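Local coordinates for protein hydrogenase maturation factor (Thermoanaerobacter tengcongensis, PDB 3VTH) that probably catalyses the ATP-dependent transfer of a carbamoyl group from carbamoyl phosphate to the C-terminal cysteine of HypE during maturation of [NiFe]-hydrogenases, at residues 55-58 against 59-63; 156-159 against 160-163; 207-210 against 211-215; 259-262 against 263-267. One frame throughout, in Å; residues are numbered along the deposited sequence.

Contact 1. Residues 55-58 against 59-63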
loop_
_atom_site.group_PDB
_atom_site.type_symbol
_atom_site.label_atom_id
_atom_site.label_comp_id
_atom_site.label_asym_id
_atom_site.label_seq_id
_atom_site.Cartn_x
_atom_site.Cartn_y
_atom_site.Cartn_z
ATOM N N GLY A 55 -30.175 -32.481 6.381
ATOM C CA GLY A 55 -31.090 -32.431 7.530
ATOM C C GLY A 55 -32.449 -31.862 7.144
ATOM O O GLY A 55 -32.824 -31.873 5.964
ATOM N N GLU A 56 -33.189 -31.376 8.140
ATOM C CA GLU A 56 -34.449 -30.683 7.904
ATOM C C GLU A 56 -34.187 -29.385 7.166
ATOM O O GLU A 56 -33.188 -28.705 7.426
ATOM C CB GLU A 56 -35.179 -30.381 9.217
ATOM C CG GLU A 56 -35.627 -31.605 10.003
ATOM C CD GLU A 56 -36.851 -32.299 9.416
ATOM O OE1 GLU A 56 -37.122 -33.441 9.834
ATOM O OE2 GLU A 56 -37.559 -31.717 8.557
ATOM N N GLU A 57 -35.089 -29.047 6.244
ATOM C CA GLU A 57 -34.974 -27.826 5.445
ATOM C C GLU A 57 -34.827 -26.599 6.340
ATOM O O GLU A 57 -34.028 -25.712 6.053
ATOM C CB GLU A 57 -36.200 -27.656 4.541
ATOM C CG GLU A 57 -36.118 -26.433 3.612
ATOM C CD GLU A 57 -37.349 -26.278 2.730
ATOM O OE1 GLU A 57 -37.219 -25.686 1.636
ATOM O OE2 GLU A 57 -38.448 -26.744 3.118
ATOM N N LYS A 58 -35.601 -26.557 7.421
ATOM C CA LYS A 58 -35.574 -25.416 8.337
ATOM C C LYS A 58 -34.195 -25.251 8.992
ATOM O O LYS A 58 -33.721 -24.135 9.186
ATOM C CB LYS A 58 -36.679 -25.543 9.394
ATOM C CG LYS A 58 -38.080 -25.291 8.844
ATOM C CD LYS A 58 -39.151 -25.357 9.937
ATOM C CE LYS A 58 -40.541 -25.052 9.378
ATOM N NZ LYS A 58 -41.611 -24.962 10.426
ATOM N N ASP A 59 -33.558 -26.372 9.323
ATOM C CA ASP A 59 -32.228 -26.349 9.921
ATOM C C ASP A 59 -31.147 -25.935 8.916
ATOM O O ASP A 59 -30.239 -25.165 9.250
ATOM C CB ASP A 59 -31.914 -27.690 10.559
ATOM C CG ASP A 59 -32.726 -27.935 11.831
ATOM O OD1 ASP A 59 -33.025 -26.958 12.560
ATOM O OD2 ASP A 59 -33.071 -29.108 12.088
ATOM N N ILE A 60 -31.265 -26.417 7.679
ATOM C CA ILE A 60 -30.361 -25.984 6.602
ATOM C C ILE A 60 -30.472 -24.474 6.378
ATOM O O ILE A 60 -29.453 -23.782 6.264
ATOM C CB ILE A 60 -30.624 -26.734 5.265
ATOM C CG1 ILE A 60 -30.268 -28.218 5.394
ATOM C CG2 ILE A 60 -29.809 -26.089 4.133
ATOM C CD1 ILE A 60 -30.831 -29.106 4.283
ATOM N N GLU A 61 -31.699 -23.963 6.342
ATOM C CA GLU A 61 -31.905 -22.529 6.149
ATOM C C GLU A 61 -31.281 -21.672 7.264
ATOM O O GLU A 61 -30.657 -20.651 6.991
ATOM C CB GLU A 61 -33.389 -22.189 5.956
ATOM C CG GLU A 61 -33.982 -22.677 4.619
ATOM C CD GLU A 61 -33.303 -22.091 3.364
ATOM O OE1 GLU A 61 -33.637 -22.550 2.247
ATOM O OE2 GLU A 61 -32.446 -21.176 3.471
ATOM N N ALA A 62 -31.475 -22.090 8.509
ATOM C CA ALA A 62 -30.879 -21.420 9.671
ATOM C C ALA A 62 -29.338 -21.459 9.637
ATOM O O ALA A 62 -28.672 -20.470 9.936
ATOM C CB ALA A 62 -31.423 -22.032 10.965
ATOM N N PHE A 63 -28.787 -22.607 9.261
ATOM C CA PHE A 63 -27.341 -22.772 9.042
ATOM C C PHE A 63 -26.809 -21.779 7.982
ATOM O O PHE A 63 -25.805 -21.084 8.209
ATOM C CB PHE A 63 -27.090 -24.241 8.653
ATOM C CG PHE A 63 -25.700 -24.555 8.178
ATOM C CD1 PHE A 63 -25.408 -24.586 6.821
ATOM C CD2 PHE A 63 -24.710 -24.934 9.084
ATOM C CE1 PHE A 63 -24.129 -24.929 6.372
ATOM C CE2 PHE A 63 -23.439 -25.286 8.645
ATOM C CZ PHE A 63 -23.144 -25.276 7.289
HETATM O O HOH W 1 -31.910 -31.328 10.783
#
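D59 turns its carboxylate back toward E56 because CG lies beside its own backbone N and anti to the carbonyl carbon (chi1 -71°), a setting that sends the group toward the start of the helix. OD2 then stands 3.8 Å from E56 CB, while the two carboxylates diverge, their planes almost perpendicular and their charges well separated. What joins the pair is a water: E56 N donates to it over 2.9 Å, and it donates in turn to D59 OD2 over 2.8 Å. E56 occupies the N-cap position and D59 is the third residue after it, the place from which a capping box would reach the N-cap N-H directly; here the reach is lengthened by one solvent molecule. This cap starts the second helix of the ferredoxin-like acylphosphatase domain, immediately after strand 48-55. With an alanine in place of D59, the water on E56 N would probably lose its carboxylate acceptor, and the N-terminal turn the negative charge beside it. The carboxylate of E56 looks elsewhere, to a salt bridge with R5 and a hydrogen bond from Q8 N. On another side of the turn, I60 receives support from the backbone: its N donates to E56 O over 3.0 Å, and CD1 rests 3.8 Å from G55 O. The next turn is closed by a hydrogen bond of 2.9 Å from E61 N to E57 O. E61 CG packs 3.4 Å from that same E57 O. Further along, A62 N reaches K58 O over 3.1 Å.

Contact 2. Residues 156-159 against 160-163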
loop_
_atom_site.group_PDB
_atom_site.type_symbol
_atom_site.label_atom_id
_atom_site.label_comp_id
_atom_site.label_asym_id
_atom_site.label_seq_id
_atom_site.Cartn_x
_atom_site.Cartn_y
_atom_site.Cartn_z
ATOM N N THR A 156 2.181 -24.379 5.218
ATOM C CA THR A 156 2.674 -23.142 5.831
ATOM C C THR A 156 4.031 -23.460 6.464
ATOM O O THR A 156 4.414 -24.633 6.565
ATOM C CB THR A 156 1.749 -22.634 6.970
ATOM O OG1 THR A 156 1.818 -23.551 8.067
ATOM C CG2 THR A 156 0.274 -22.489 6.515
ATOM N N SER A 157 4.776 -22.442 6.910
ATOM C CA SER A 157 6.044 -22.781 7.563
ATOM C C SER A 157 5.871 -23.379 8.971
ATOM O O SER A 157 6.866 -23.716 9.625
ATOM C CB SER A 157 7.047 -21.625 7.525
ATOM O OG SER A 157 6.424 -20.396 7.698
ATOM N N MET A 158 4.619 -23.530 9.420
ATOM C CA MET A 158 4.332 -24.318 10.622
ATOM C C MET A 158 4.452 -25.826 10.366
ATOM O O MET A 158 4.313 -26.624 11.289
ATOM C CB MET A 158 2.950 -23.979 11.214
ATOM C CG MET A 158 2.873 -22.603 11.908
ATOM S SD MET A 158 4.204 -22.244 13.083
ATOM C CE MET A 158 3.703 -23.282 14.451
ATOM N N LYS A 159 4.716 -26.206 9.117
ATOM C CA LYS A 159 4.845 -27.612 8.737
ATOM C C LYS A 159 6.032 -28.312 9.398
ATOM O O LYS A 159 6.083 -29.535 9.417
ATOM C CB LYS A 159 4.952 -27.772 7.214
ATOM C CG LYS A 159 6.303 -27.339 6.628
ATOM C CD LYS A 159 6.276 -27.348 5.101
ATOM C CE LYS A 159 7.610 -26.874 4.529
ATOM N NZ LYS A 159 7.617 -27.003 3.042
ATOM N N VAL A 160 6.994 -27.545 9.911
ATOM C CA VAL A 160 8.128 -28.144 10.628
ATOM C C VAL A 160 7.996 -27.988 12.146
ATOM O O VAL A 160 8.947 -28.233 12.892
ATOM C CB VAL A 160 9.501 -27.637 10.122
ATOM C CG1 VAL A 160 9.723 -28.064 8.677
ATOM C CG2 VAL A 160 9.639 -26.103 10.290
ATOM N N PHE A 161 6.809 -27.579 12.590
ATOM C CA PHE A 161 6.485 -27.501 14.009
ATOM C C PHE A 161 5.293 -28.403 14.350
ATOM O O PHE A 161 4.187 -27.906 14.543
ATOM C CB PHE A 161 6.157 -26.057 14.390
ATOM C CG PHE A 161 7.332 -25.126 14.322
ATOM C CD1 PHE A 161 8.291 -25.111 15.348
ATOM C CD2 PHE A 161 7.490 -24.260 13.237
ATOM C CE1 PHE A 161 9.391 -24.256 15.286
ATOM C CE2 PHE A 161 8.586 -23.390 13.176
ATOM C CZ PHE A 161 9.533 -23.387 14.204
ATOM N N PRO A 162 5.504 -29.731 14.422
ATOM C CA PRO A 162 4.368 -30.604 14.769
ATOM C C PRO A 162 3.802 -30.292 16.158
ATOM O O PRO A 162 4.565 -30.012 17.087
ATOM C CB PRO A 162 4.974 -32.015 14.730
ATOM C CG PRO A 162 6.414 -31.817 14.919
ATOM C CD PRO A 162 6.749 -30.499 14.255
ATOM N N MET A 163 2.479 -30.331 16.283
ATOM C CA MET A 163 1.800 -29.977 17.532
ATOM C C MET A 163 2.178 -30.950 18.638
ATOM O O MET A 163 2.258 -32.162 18.408
ATOM C CB MET A 163 0.275 -30.052 17.377
ATOM C CG MET A 163 -0.363 -29.064 16.435
ATOM S SD MET A 163 -2.156 -29.405 16.322
ATOM C CE MET A 163 -2.199 -30.998 15.482
#
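The hydrogen bonding between M158 and F161 comes first, since it sets the turn: F161 N donates to M158 O over 3.0 Å, approaching from above the carbonyl plane, 63° out of it. This bond spans three residues, as in a beta turn, and a preceding turn is closed in the same way by K159 N on T156 O. T156 adds a side-chain bond of its own: OG1 accepts from M158 N over 3.1 Å, an ST turn, while also bonding to R153 O. Two overlapping turns thus coil the chain on its way to C164 and C167 of the second zinc site, part of the paired zinc-finger region of HypF; the side chain of M158 lies about 8 Å from a zinc ion, and that of F161 about 6 Å from that of C189. The second kind of interaction is a Met-aromatic contact. The M158 chain is folded at chi2 (-48°) and again at chi3 (-75°), which carries its thioether across to F161, where SD sits obliquely to the ring, 4.8 Å from the centroid. Apolar contact completes the pairing, with M158 CE 3.7 Å from F161 CB. An alanine in place of F161 would probably leave the M158 thioether without its aromatic partner and free to turn. Carbonyl contacts form the third group: S157 O lies at the edge of the F161 ring, near its plane and 3.7 Å from CD2, and it also touches V160 CG2 at 3.7 Å. The polar ends have partners elsewhere in the protein: S157 OG is hydrogen-bonded to D361 O, and K159 NZ forms a salt bridge with E147.

Contact 3. Residues 207-210 against 211-215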
loop_
_atom_site.group_PDB
_atom_site.type_symbol
_atom_site.label_atom_id
_atom_site.label_comp_id
_atom_site.label_asym_id
_atom_site.label_seq_id
_atom_site.Cartn_x
_atom_site.Cartn_y
_atom_site.Cartn_z
ATOM N N CYS A 207 16.430 -8.512 26.773
ATOM C CA CYS A 207 17.727 -8.211 26.162
ATOM C C CYS A 207 17.596 -7.097 25.103
ATOM O O CYS A 207 18.457 -6.209 25.003
ATOM C CB CYS A 207 18.345 -9.478 25.556
ATOM S SG CYS A 207 18.683 -10.830 26.743
ATOM N N VAL A 208 16.512 -7.167 24.332
ATOM C CA VAL A 208 16.177 -6.161 23.315
ATOM C C VAL A 208 15.889 -4.807 23.956
ATOM O O VAL A 208 16.459 -3.791 23.539
ATOM C CB VAL A 208 14.993 -6.625 22.436
ATOM C CG1 VAL A 208 14.469 -5.487 21.531
ATOM C CG2 VAL A 208 15.417 -7.813 21.600
ATOM N N ALA A 209 15.040 -4.814 24.989
ATOM C CA ALA A 209 14.703 -3.597 25.740
ATOM C C ALA A 209 15.941 -2.890 26.276
ATOM O O ALA A 209 16.049 -1.666 26.169
ATOM C CB ALA A 209 13.743 -3.907 26.870
ATOM N N LYS A 210 16.871 -3.659 26.839
ATOM C CA LYS A 210 18.107 -3.081 27.372
ATOM C C LYS A 210 18.952 -2.436 26.273
ATOM O O LYS A 210 19.417 -1.305 26.432
ATOM C CB LYS A 210 18.908 -4.112 28.181
ATOM C CG LYS A 210 18.151 -4.585 29.425
ATOM C CD LYS A 210 19.046 -4.911 30.610
ATOM C CE LYS A 210 18.183 -5.332 31.809
ATOM N NZ LYS A 210 18.982 -5.520 33.061
ATOM N N ALA A 211 19.130 -3.136 25.153
ATOM C CA ALA A 211 19.853 -2.556 24.014
ATOM C C ALA A 211 19.224 -1.228 23.548
ATOM O O ALA A 211 19.933 -0.224 23.372
ATOM C CB ALA A 211 19.940 -3.548 22.873
ATOM N N LEU A 212 17.902 -1.218 23.389
ATOM C CA LEU A 212 17.173 -0.004 23.027
ATOM C C LEU A 212 17.348 1.136 24.043
ATOM O O LEU A 212 17.509 2.282 23.658
ATOM C CB LEU A 212 15.685 -0.295 22.820
ATOM C CG LEU A 212 15.263 -1.169 21.636
ATOM C CD1 LEU A 212 13.783 -1.539 21.802
ATOM C CD2 LEU A 212 15.512 -0.465 20.270
ATOM N N LYS A 213 17.312 0.816 25.332
ATOM C CA LYS A 213 17.512 1.829 26.372
ATOM C C LYS A 213 18.931 2.379 26.363
ATOM O O LYS A 213 19.163 3.539 26.729
ATOM C CB LYS A 213 17.197 1.252 27.749
ATOM C CG LYS A 213 15.721 1.015 27.975
ATOM C CD LYS A 213 15.484 0.485 29.380
ATOM C CE LYS A 213 14.265 -0.425 29.381
ATOM N NZ LYS A 213 13.923 -0.824 30.772
ATOM N N GLU A 214 19.881 1.547 25.949
ATOM C CA GLU A 214 21.277 1.974 25.854
ATOM C C GLU A 214 21.536 2.804 24.592
ATOM O O GLU A 214 22.647 3.289 24.382
ATOM C CB GLU A 214 22.210 0.763 25.908
ATOM C CG GLU A 214 22.364 0.166 27.308
ATOM C CD GLU A 214 23.018 -1.212 27.301
ATOM O OE1 GLU A 214 23.317 -1.743 28.397
ATOM O OE2 GLU A 214 23.226 -1.776 26.201
ATOM N N GLY A 215 20.506 2.949 23.755
ATOM C CA GLY A 215 20.590 3.780 22.555
ATOM C C GLY A 215 21.111 3.027 21.346
ATOM O O GLY A 215 21.639 3.634 20.414
#
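V208 and L212, one turn apart, are joined through backbone and side chain alike. L212 N donates to V208 O over 3.0 Å, nearly along the C=O axis, and the isobutyl group folds over the same oxygen, L212 CG lying 3.5 Å from V208 O. With CG1 of V208 anti to its backbone N (chi1 170°), the two side chains run side by side, V208 CG1 4.0 Å from L212 CD1, and both touch L317 of helix 312-320. The other carbonyls of residues 207-210 are satisfied in the same i to i+4 manner. C207 O takes A211 N at 3.1 Å, while C207 SG is committed to the disulfide with C200. A209 O takes K213 N at 2.9 Å, its donor tilted 21° from the carbonyl plane. Alongside this bond the aliphatic part of K213 covers the acceptor, CG standing 3.2 Å from A209 O, and the ammonium continues to E320 O, where NZ is hydrogen-bonded. K210 O receives E214 N at 2.9 Å, a donor that is shared more weakly with A211 O. At G215 phi becomes positive (88°), an angle at which a CB would press on the preceding carbonyl oxygen. G215 N donates to L212 O, one of the two bonds back into the last turn that, with the positive phi, make the Schellman motif terminating helix 204-213, just ahead of strand 218-221.

Contact 4. Residues 259-262 against 263-267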
loop_
_atom_site.group_PDB
_atom_site.type_symbol
_atom_site.label_atom_id
_atom_site.label_comp_id
_atom_site.label_asym_id
_atom_site.label_seq_id
_atom_site.Cartn_x
_atom_site.Cartn_y
_atom_site.Cartn_z
ATOM N N VAL A 259 -3.401 4.030 21.504
ATOM C CA VAL A 259 -3.968 5.270 20.967
ATOM C C VAL A 259 -3.729 6.447 21.913
ATOM O O VAL A 259 -3.469 7.561 21.460
ATOM C CB VAL A 259 -5.477 5.133 20.600
ATOM C CG1 VAL A 259 -6.032 6.471 20.102
ATOM C CG2 VAL A 259 -5.660 4.071 19.503
ATOM N N GLU A 260 -3.796 6.191 23.219
ATOM C CA GLU A 260 -3.503 7.223 24.215
ATOM C C GLU A 260 -2.107 7.837 24.002
ATOM O O GLU A 260 -1.961 9.058 24.033
ATOM C CB GLU A 260 -3.658 6.701 25.652
ATOM C CG GLU A 260 -3.693 7.838 26.686
ATOM C CD GLU A 260 -3.657 7.385 28.146
ATOM O OE1 GLU A 260 -3.212 6.256 28.449
ATOM O OE2 GLU A 260 -4.062 8.187 29.009
ATOM N N GLU A 261 -1.093 6.995 23.796
ATOM C CA GLU A 261 0.251 7.488 23.529
ATOM C C GLU A 261 0.291 8.305 22.223
ATOM O O GLU A 261 0.867 9.385 22.186
ATOM C CB GLU A 261 1.279 6.347 23.511
ATOM C CG GLU A 261 2.703 6.844 23.272
ATOM C CD GLU A 261 3.803 5.874 23.672
ATOM O OE1 GLU A 261 3.875 4.740 23.146
ATOM O OE2 GLU A 261 4.630 6.275 24.514
ATOM N N VAL A 262 -0.344 7.800 21.170
ATOM C CA VAL A 262 -0.352 8.498 19.880
ATOM C C VAL A 262 -0.922 9.914 20.018
ATOM O O VAL A 262 -0.372 10.863 19.456
ATOM C CB VAL A 262 -1.117 7.697 18.795
ATOM C CG1 VAL A 262 -1.079 8.420 17.447
ATOM C CG2 VAL A 262 -0.522 6.317 18.641
ATOM N N LYS A 263 -1.997 10.051 20.799
ATOM C CA LYS A 263 -2.688 11.338 20.987
ATOM C C LYS A 263 -1.823 12.397 21.677
ATOM O O LYS A 263 -2.169 13.587 21.645
ATOM C CB LYS A 263 -3.979 11.157 21.795
ATOM C CG LYS A 263 -5.045 10.289 21.140
ATOM C CD LYS A 263 -6.151 11.126 20.571
ATOM C CE LYS A 263 -7.506 10.678 21.112
ATOM N NZ LYS A 263 -7.871 9.292 20.692
ATOM N N LYS A 264 -0.722 11.970 22.300
ATOM C CA LYS A 264 0.226 12.911 22.914
ATOM C C LYS A 264 1.024 13.648 21.849
ATOM O O LYS A 264 1.504 14.759 22.082
ATOM C CB LYS A 264 1.208 12.194 23.854
ATOM C CG LYS A 264 0.672 11.932 25.244
ATOM C CD LYS A 264 1.563 10.959 26.014
ATOM C CE LYS A 264 0.948 10.631 27.370
ATOM N NZ LYS A 264 1.771 9.651 28.156
ATOM N N TYR A 265 1.173 13.005 20.693
ATOM C CA TYR A 265 2.027 13.506 19.626
ATOM C C TYR A 265 1.267 13.926 18.379
ATOM O O TYR A 265 1.821 14.622 17.515
ATOM C CB TYR A 265 3.045 12.442 19.227
ATOM C CG TYR A 265 3.940 11.986 20.345
ATOM C CD1 TYR A 265 5.101 12.686 20.665
ATOM C CD2 TYR A 265 3.632 10.843 21.080
ATOM C CE1 TYR A 265 5.932 12.265 21.706
ATOM C CE2 TYR A 265 4.462 10.406 22.129
ATOM C CZ TYR A 265 5.603 11.126 22.425
ATOM O OH TYR A 265 6.424 10.694 23.428
ATOM N N CYS A 266 0.014 13.493 18.267
ATOM C CA CYS A 266 -0.718 13.612 17.013
ATOM C C CYS A 266 -2.174 13.925 17.225
ATOM O O CYS A 266 -2.746 13.614 18.265
ATOM C CB CYS A 266 -0.640 12.299 16.225
ATOM S SG CYS A 266 1.034 11.793 15.799
ATOM N N ILE A 267 -2.763 14.545 16.207
ATOM C CA ILE A 267 -4.206 14.658 16.065
ATOM C C ILE A 267 -4.692 13.314 15.538
ATOM O O ILE A 267 -4.137 12.792 14.572
ATOM C CB ILE A 267 -4.574 15.806 15.077
ATOM C CG1 ILE A 267 -4.171 17.165 15.681
ATOM C CG2 ILE A 267 -6.069 15.750 14.695
ATOM C CD1 ILE A 267 -4.259 18.375 14.722
HETATM O O HOH W 2 5.604 8.614 24.921
#
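E261 and Y265 meet in a local contact one turn apart along helix 259-265, where regular helical bonding gives way to tighter turns within the YrdC-like (telomere recombination family) part of the protein. They lie alongside each other and point the same way, E261 CG 4.1 Å from Y265 CE2, with the carboxylate and ring planes 55° apart. A water in the plane of the ring, at its edge, spans the outer ends: it donates to E261 OE2 over 2.6 Å and is 2.7 Å from Y265 OH. The other carboxylate oxygen, OE1, accepts from R257 N, so both oxygens are held and the group's rotation is fixed. At the ring's edge and close to its plane, E261 O approaches Y265 CD2 to 3.3 Å. The backbone bonding records the change of turn. K263 N still reaches four residues back, to V259 O at 3.0 Å, whereas K264 N turns to E261 O and Y265 N to V262 O, each spanning three. Both of these donors stand well above the acceptor's carbonyl plane, that of K264 by 58°. V262 O also takes a weak bond from C266 N. K263, bent at chi2, chi3 and chi4, curls back over V259, its NZ 3.4 Å from V259 CG1. V262 CG1, anti to its own N (chi1 -178°), packs 4.1 Å from C266 CB, and both side chains face strands 283-287 and 303-307. The helix thereby lies on the mixed sheet of an alpha/beta fold, with the side chain of C266 about 9 Å from the bound ATP analogue.

How the contacts relate
Read from the N terminus, the four contacts are local and in series: each closes a single turn or two of chain, and none nests within or crosses another. Contact 1 starts a helix of the acylphosphatase domain, and contact 2 coils the chain ahead of the second zinc site, their centres about 37 Å apart. Contact 3 ends helix 204-213, about 31 Å from contact 2 between centres. Contact 4 runs along helix 259-265, which packs on the same mixed sheet, and is the closest neighbour of contact 3, at about 24 Å between centres. No two of them touch; contacts 3 and 4 are related through that shared sheet, while contacts 1 and 2 belong to other parts of the chain.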